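PDB 4MMO: Sso-CP2 metallo-carboxypetidase from Sulfolobus solfataricus, which probably removes residues from the C-terminal end of peptides as a zinc-dependent carboxypeptidase of the M20 family. Local coordinates for residues Y184-L189 / R303-L308; G178-L183 / R311-Q316. All blocks are in the same frame, centred on the assembly; numbering follows the deposited sequence.

Interaction 1. Residues Y184-L189 / R303-L308; sequences YVELVL and RAFAKL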
loop_
_atom_site.group_PDB
_atom_site.type_symbol
_atom_site.label_atom_id
_atom_site.label_comp_id
_atom_site.label_asym_id
_atom_site.label_seq_id
_atom_site.Cartn_x
_atom_site.Cartn_y
_atom_site.Cartn_z
ATOM N N TYR A 184 -7.271 16.421 -3.156
ATOM C CA TYR A 184 -6.685 15.099 -3.357
ATOM C C TYR A 184 -5.352 15.248 -4.071
ATOM O O TYR A 184 -5.237 16.013 -5.026
ATOM C CB TYR A 184 -7.581 14.197 -4.210
ATOM C CG TYR A 184 -8.835 13.698 -3.538
ATOM C CD1 TYR A 184 -8.769 12.936 -2.379
ATOM C CD2 TYR A 184 -10.088 13.959 -4.082
ATOM C CE1 TYR A 184 -9.917 12.469 -1.766
ATOM C CE2 TYR A 184 -11.243 13.492 -3.480
ATOM C CZ TYR A 184 -11.151 12.745 -2.324
ATOM O OH TYR A 184 -12.298 12.282 -1.721
ATOM N N VAL A 185 -4.353 14.503 -3.615
ATOM C CA VAL A 185 -3.038 14.529 -4.236
ATOM C C VAL A 185 -2.453 13.127 -4.298
ATOM O O VAL A 185 -2.601 12.339 -3.361
ATOM C CB VAL A 185 -2.076 15.452 -3.466
ATOM C CG1 VAL A 185 -0.642 15.305 -3.972
ATOM C CG2 VAL A 185 -2.531 16.893 -3.588
ATOM N N GLU A 186 -1.798 12.824 -5.413
ATOM C CA GLU A 186 -1.045 11.586 -5.547
ATOM C C GLU A 186 0.414 11.899 -5.823
ATOM O O GLU A 186 0.728 12.668 -6.731
ATOM C CB GLU A 186 -1.606 10.722 -6.668
ATOM C CG GLU A 186 -0.757 9.487 -6.929
ATOM C CD GLU A 186 -1.498 8.413 -7.693
ATOM O OE1 GLU A 186 -2.250 8.756 -8.632
ATOM O OE2 GLU A 186 -1.330 7.225 -7.348
ATOM N N LEU A 187 1.297 11.316 -5.019
ATOM C CA LEU A 187 2.734 11.454 -5.214
ATOM C C LEU A 187 3.259 10.158 -5.795
ATOM O O LEU A 187 2.888 9.082 -5.338
ATOM C CB LEU A 187 3.439 11.732 -3.888
ATOM C CG LEU A 187 2.993 12.969 -3.112
ATOM C CD1 LEU A 187 3.805 13.101 -1.834
ATOM C CD2 LEU A 187 3.126 14.220 -3.966
ATOM N N VAL A 188 4.117 10.264 -6.804
ATOM C CA VAL A 188 4.690 9.090 -7.444
ATOM C C VAL A 188 6.190 9.252 -7.635
ATOM O O VAL A 188 6.662 10.297 -8.083
ATOM C CB VAL A 188 4.040 8.816 -8.816
ATOM C CG1 VAL A 188 4.601 7.539 -9.427
ATOM C CG2 VAL A 188 2.526 8.715 -8.681
ATOM N N LEU A 189 6.929 8.206 -7.278
ATOM C CA LEU A 189 8.353 8.120 -7.561
ATOM C C LEU A 189 8.573 6.914 -8.454
ATOM O O LEU A 189 7.989 5.856 -8.230
ATOM C CB LEU A 189 9.162 7.957 -6.272
ATOM C CG LEU A 189 9.090 9.082 -5.244
ATOM C CD1 LEU A 189 9.945 8.730 -4.037
ATOM C CD2 LEU A 189 9.533 10.399 -5.846
ATOM N N ARG A 303 9.378 1.717 -8.030
ATOM C CA ARG A 303 8.247 2.633 -7.994
ATOM C C ARG A 303 7.587 2.664 -6.615
ATOM O O ARG A 303 7.468 1.636 -5.948
ATOM C CB ARG A 303 7.228 2.210 -9.054
ATOM C CG ARG A 303 6.222 3.274 -9.444
ATOM C CD ARG A 303 5.432 2.832 -10.668
ATOM N NE ARG A 303 4.285 3.697 -10.935
ATOM C CZ ARG A 303 4.294 4.753 -11.745
ATOM N NH1 ARG A 303 5.398 5.109 -12.393
ATOM N NH2 ARG A 303 3.186 5.463 -11.908
ATOM N N ALA A 304 7.164 3.854 -6.202
ATOM C CA ALA A 304 6.406 4.040 -4.970
ATOM C C ALA A 304 5.431 5.192 -5.164
ATOM O O ALA A 304 5.788 6.213 -5.747
ATOM C CB ALA A 304 7.337 4.348 -3.809
ATOM N N PHE A 305 4.202 5.029 -4.686
ATOM C CA PHE A 305 3.244 6.128 -4.721
ATOM C C PHE A 305 2.386 6.208 -3.464
ATOM O O PHE A 305 2.180 5.213 -2.764
ATOM C CB PHE A 305 2.362 6.059 -5.974
ATOM C CG PHE A 305 1.531 4.816 -6.073
ATOM C CD1 PHE A 305 2.055 3.659 -6.625
ATOM C CD2 PHE A 305 0.220 4.808 -5.631
ATOM C CE1 PHE A 305 1.288 2.512 -6.723
ATOM C CE2 PHE A 305 -0.552 3.665 -5.726
ATOM C CZ PHE A 305 -0.018 2.516 -6.275
ATOM N N ALA A 306 1.905 7.416 -3.189
ATOM C CA ALA A 306 1.062 7.679 -2.037
ATOM C C ALA A 306 -0.077 8.610 -2.442
ATOM O O ALA A 306 0.071 9.412 -3.364
ATOM C CB ALA A 306 1.885 8.308 -0.925
ATOM N N LYS A 307 -1.209 8.487 -1.753
ATOM C CA LYS A 307 -2.372 9.323 -2.002
ATOM C C LYS A 307 -2.743 10.093 -0.741
ATOM O O LYS A 307 -2.921 9.504 0.328
ATOM C CB LYS A 307 -3.553 8.472 -2.467
ATOM C CG LYS A 307 -3.421 7.969 -3.891
ATOM C CD LYS A 307 -4.621 7.129 -4.301
ATOM C CE LYS A 307 -4.364 6.399 -5.612
ATOM N NZ LYS A 307 -5.326 6.793 -6.678
ATOM N N LEU A 308 -2.854 11.409 -0.880
ATOM C CA LEU A 308 -3.135 12.297 0.242
ATOM C C LEU A 308 -4.420 13.066 -0.005
ATOM O O LEU A 308 -4.699 13.479 -1.133
ATOM C CB LEU A 308 -1.996 13.301 0.429
ATOM C CG LEU A 308 -0.571 12.748 0.471
ATOM C CD1 LEU A 308 0.432 13.887 0.373
ATOM C CD2 LEU A 308 -0.345 11.946 1.739
#
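Glu186 faces Lys307 across two antiparallel strands, as a non-hydrogen-bonded pair whose side chains run alongside each other in the same direction. Its CG lies anti to the backbone N (chi1 174°), which carries the extended chain outward until OE2 is 3.3 Å from CD2 of Phe305, with carboxylate and ring planes 71° apart. The same OE2 stays 4.1 Å from Lys307 NZ, too far for a salt bridge; that ammonium is hydrogen-bonded instead to the carbonyls of Gly293 and Gly295 of the second subunit. A leucine in place of Glu186 has no carboxylate, and would probably leave Lys307 without its nearby countercharge. On the face carrying Glu186, Phe305 and Lys307, Val188 uses both branches: CG2 lies 3.8 Å from Phe305 CB, while the Arg303 guanidinium reaches over CG1, which sits against one of its faces, toward the rim and 3.5 Å from NH2. Arg303 is also salt-bridged to Asp190. Three hydrogen-bonded pairs, Val185 with Leu308, Leu187 with Ala306 and Leu189 with Ala304, with two bonds each, hold the backbones in register. On the opposite face the side chains are apolar, with CD1 of Leu187 4.1 Å from CD1 of Leu308. Helix 207-218 packs on that face against Leu189, Ala304 and Leu308. Within the sheet of the M20 dimerisation region, strand 337-348 flanks 184-189 and strand 283-290 flanks 303-308, making this an interior strand pair.

Interaction 2. Residues G178-L183 / R311-Q316; sequences GVKGLL and RLVPNQ. With SO4 (sulfate ion), chain D.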
loop_
_atom_site.group_PDB
_atom_site.type_symbol
_atom_site.label_atom_id
_atom_site.label_comp_id
_atom_site.label_asym_id
_atom_site.label_seq_id
_atom_site.Cartn_x
_atom_site.Cartn_y
_atom_site.Cartn_z
ATOM N N GLY A 178 -22.378 24.471 6.231
ATOM C CA GLY A 178 -21.133 24.531 5.489
ATOM C C GLY A 178 -20.456 23.195 5.264
ATOM O O GLY A 178 -21.003 22.141 5.573
ATOM N N VAL A 179 -19.250 23.252 4.711
ATOM C CA VAL A 179 -18.447 22.062 4.465
ATOM C C VAL A 179 -16.967 22.388 4.566
ATOM O O VAL A 179 -16.558 23.531 4.371
ATOM C CB VAL A 179 -18.695 21.494 3.054
ATOM C CG1 VAL A 179 -20.133 21.050 2.897
ATOM C CG2 VAL A 179 -18.343 22.527 1.988
ATOM N N LYS A 180 -16.160 21.376 4.859
ATOM C CA LYS A 180 -14.721 21.516 4.747
ATOM C C LYS A 180 -14.342 21.419 3.276
ATOM O O LYS A 180 -15.045 20.785 2.488
ATOM C CB LYS A 180 -14.008 20.439 5.556
ATOM C CG LYS A 180 -14.087 20.647 7.062
ATOM C CD LYS A 180 -13.092 19.760 7.784
ATOM C CE LYS A 180 -13.282 19.797 9.288
ATOM N NZ LYS A 180 -12.286 18.922 9.978
ATOM N N GLY A 181 -13.243 22.068 2.908
ATOM C CA GLY A 181 -12.736 22.001 1.552
ATOM C C GLY A 181 -11.974 20.711 1.344
ATOM O O GLY A 181 -11.888 19.886 2.254
ATOM N N LEU A 182 -11.406 20.538 0.154
ATOM C CA LEU A 182 -10.730 19.293 -0.171
ATOM C C LEU A 182 -9.662 19.447 -1.245
ATOM O O LEU A 182 -9.818 20.216 -2.191
ATOM C CB LEU A 182 -11.758 18.251 -0.614
ATOM C CG LEU A 182 -11.244 16.827 -0.829
ATOM C CD1 LEU A 182 -10.569 16.280 0.419
ATOM C CD2 LEU A 182 -12.400 15.936 -1.232
ATOM N N LEU A 183 -8.579 18.692 -1.078
ATOM C CA LEU A 183 -7.518 18.593 -2.070
ATOM C C LEU A 183 -6.984 17.162 -2.086
ATOM O O LEU A 183 -6.340 16.736 -1.129
ATOM C CB LEU A 183 -6.381 19.566 -1.737
ATOM C CG LEU A 183 -5.162 19.507 -2.665
ATOM C CD1 LEU A 183 -5.527 19.984 -4.062
ATOM C CD2 LEU A 183 -4.000 20.317 -2.109
ATOM N N ARG A 311 -8.241 18.018 4.157
ATOM C CA ARG A 311 -9.523 18.645 4.467
ATOM C C ARG A 311 -9.246 20.069 4.913
ATOM O O ARG A 311 -8.382 20.302 5.758
ATOM C CB ARG A 311 -10.258 17.888 5.568
ATOM C CG ARG A 311 -10.522 16.435 5.251
ATOM C CD ARG A 311 -11.610 16.270 4.212
ATOM N NE ARG A 311 -11.778 14.864 3.861
ATOM C CZ ARG A 311 -12.858 14.351 3.286
ATOM N NH1 ARG A 311 -13.895 15.124 2.990
ATOM N NH2 ARG A 311 -12.905 13.056 3.012
ATOM N N LEU A 312 -9.982 21.016 4.346
ATOM C CA LEU A 312 -9.702 22.432 4.544
ATOM C C LEU A 312 -10.836 23.155 5.260
ATOM O O LEU A 312 -11.986 22.716 5.234
ATOM C CB LEU A 312 -9.447 23.090 3.190
ATOM C CG LEU A 312 -8.350 22.421 2.358
ATOM C CD1 LEU A 312 -8.299 23.011 0.957
ATOM C CD2 LEU A 312 -7.003 22.561 3.054
ATOM N N VAL A 313 -10.495 24.270 5.899
ATOM C CA VAL A 313 -11.464 25.098 6.602
ATOM C C VAL A 313 -11.270 26.544 6.163
ATOM O O VAL A 313 -10.214 26.886 5.633
ATOM C CB VAL A 313 -11.300 24.982 8.133
ATOM C CG1 VAL A 313 -11.488 23.540 8.577
ATOM C CG2 VAL A 313 -9.934 25.496 8.576
ATOM N N PRO A 314 -12.285 27.397 6.377
ATOM C CA PRO A 314 -12.181 28.792 5.934
ATOM C C PRO A 314 -10.966 29.481 6.551
ATOM O O PRO A 314 -10.733 29.228 7.730
ATOM C CB PRO A 314 -13.474 29.423 6.462
ATOM C CG PRO A 314 -14.423 28.287 6.608
ATOM C CD PRO A 314 -13.580 27.119 7.023
ATOM N N ASN A 315 -10.203 30.305 5.825
ATOM C CA ASN A 315 -10.435 30.664 4.428
ATOM C C ASN A 315 -9.399 30.021 3.513
ATOM O O ASN A 315 -8.876 30.668 2.606
ATOM C CB ASN A 315 -10.362 32.184 4.276
ATOM C CG ASN A 315 -11.475 32.898 5.023
ATOM O OD1 ASN A 315 -12.655 32.614 4.819
ATOM N ND2 ASN A 315 -11.105 33.822 5.903
ATOM N N GLN A 316 -9.085 28.753 3.755
ATOM C CA GLN A 316 -8.082 28.066 2.947
ATOM C C GLN A 316 -8.570 27.873 1.515
ATOM O O GLN A 316 -9.726 27.518 1.281
ATOM C CB GLN A 316 -7.733 26.707 3.547
ATOM C CG GLN A 316 -6.991 26.770 4.867
ATOM C CD GLN A 316 -6.715 25.388 5.415
ATOM O OE1 GLN A 316 -7.639 24.598 5.617
ATOM N NE2 GLN A 316 -5.441 25.072 5.631
HETATM S S SO4 D . -17.128 13.373 1.573
HETATM O O1 SO4 D . -16.253 12.267 1.204
HETATM O O2 SO4 D . -18.027 13.700 0.453
HETATM O O3 SO4 D . -17.798 12.945 2.808
HETATM O O4 SO4 D . -16.344 14.566 1.872
#
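Gly181 and Leu312 exchange two backbone hydrogen bonds, Gly181 N to Leu312 O at 2.7 Å and Leu312 N to Gly181 O at 3.0 Å. Both donors stand above the acceptor's carbonyl plane, the second by 65°, a distorted end to the antiparallel ladder. Next to this pair, Arg311 NH1 gives a hydrogen bond of 2.7 Å to O4 of a sulfate, probably from the crystallisation liquor, which meets the guanidinium at its edge. Thr380 N of the same chain and His197 NE2 of the second subunit also hydrogen-bond to the sulfate, and Ser198 of that subunit accepts from Arg311 NH2. This gathering is consistent with an anion-binding pocket at the subunit interface, near the metal site. Leu182 runs alongside Arg311 and lays CD1 over one guanidinium face, 3.9 Å from NE. Lys180 crosses Arg311 at about a right angle, CD to CB 4.1 Å; its NZ is bound by the carbonyls of Leu276 and Tyr279. Leu312 CB packs on the bare CA of Gly181, 3.8 Å away. Beyond the strand, Gln316 OE1 takes the Val313 N-H at 2.9 Å, bracing the turn. Helix 318-331 covers Leu312 and Leu183, while strand 337-348 borders Leu182 and Pro314.

Both interactions join strand 178-190 to strand 299-312, their segments adjoining in sequence and their centres about 21 Å apart. Interaction 1 is the regular stretch, five successive bridges with a helix-covered apolar face and a partly exposed face of charged and aromatic groups. Interaction 2 is wholly buried among its touching residues, lies nearer the middle of the chain and has just two bridges before 311-316 turns away. Their charged groups differ accordingly: Lys307 reaches backbone carbonyls of the second subunit, whereas Arg311, whose side chain is about 11 Å from the zinc ion, shares a sulfate with that subunit. Each thus touches the dimer partner, at different points along one strand pair.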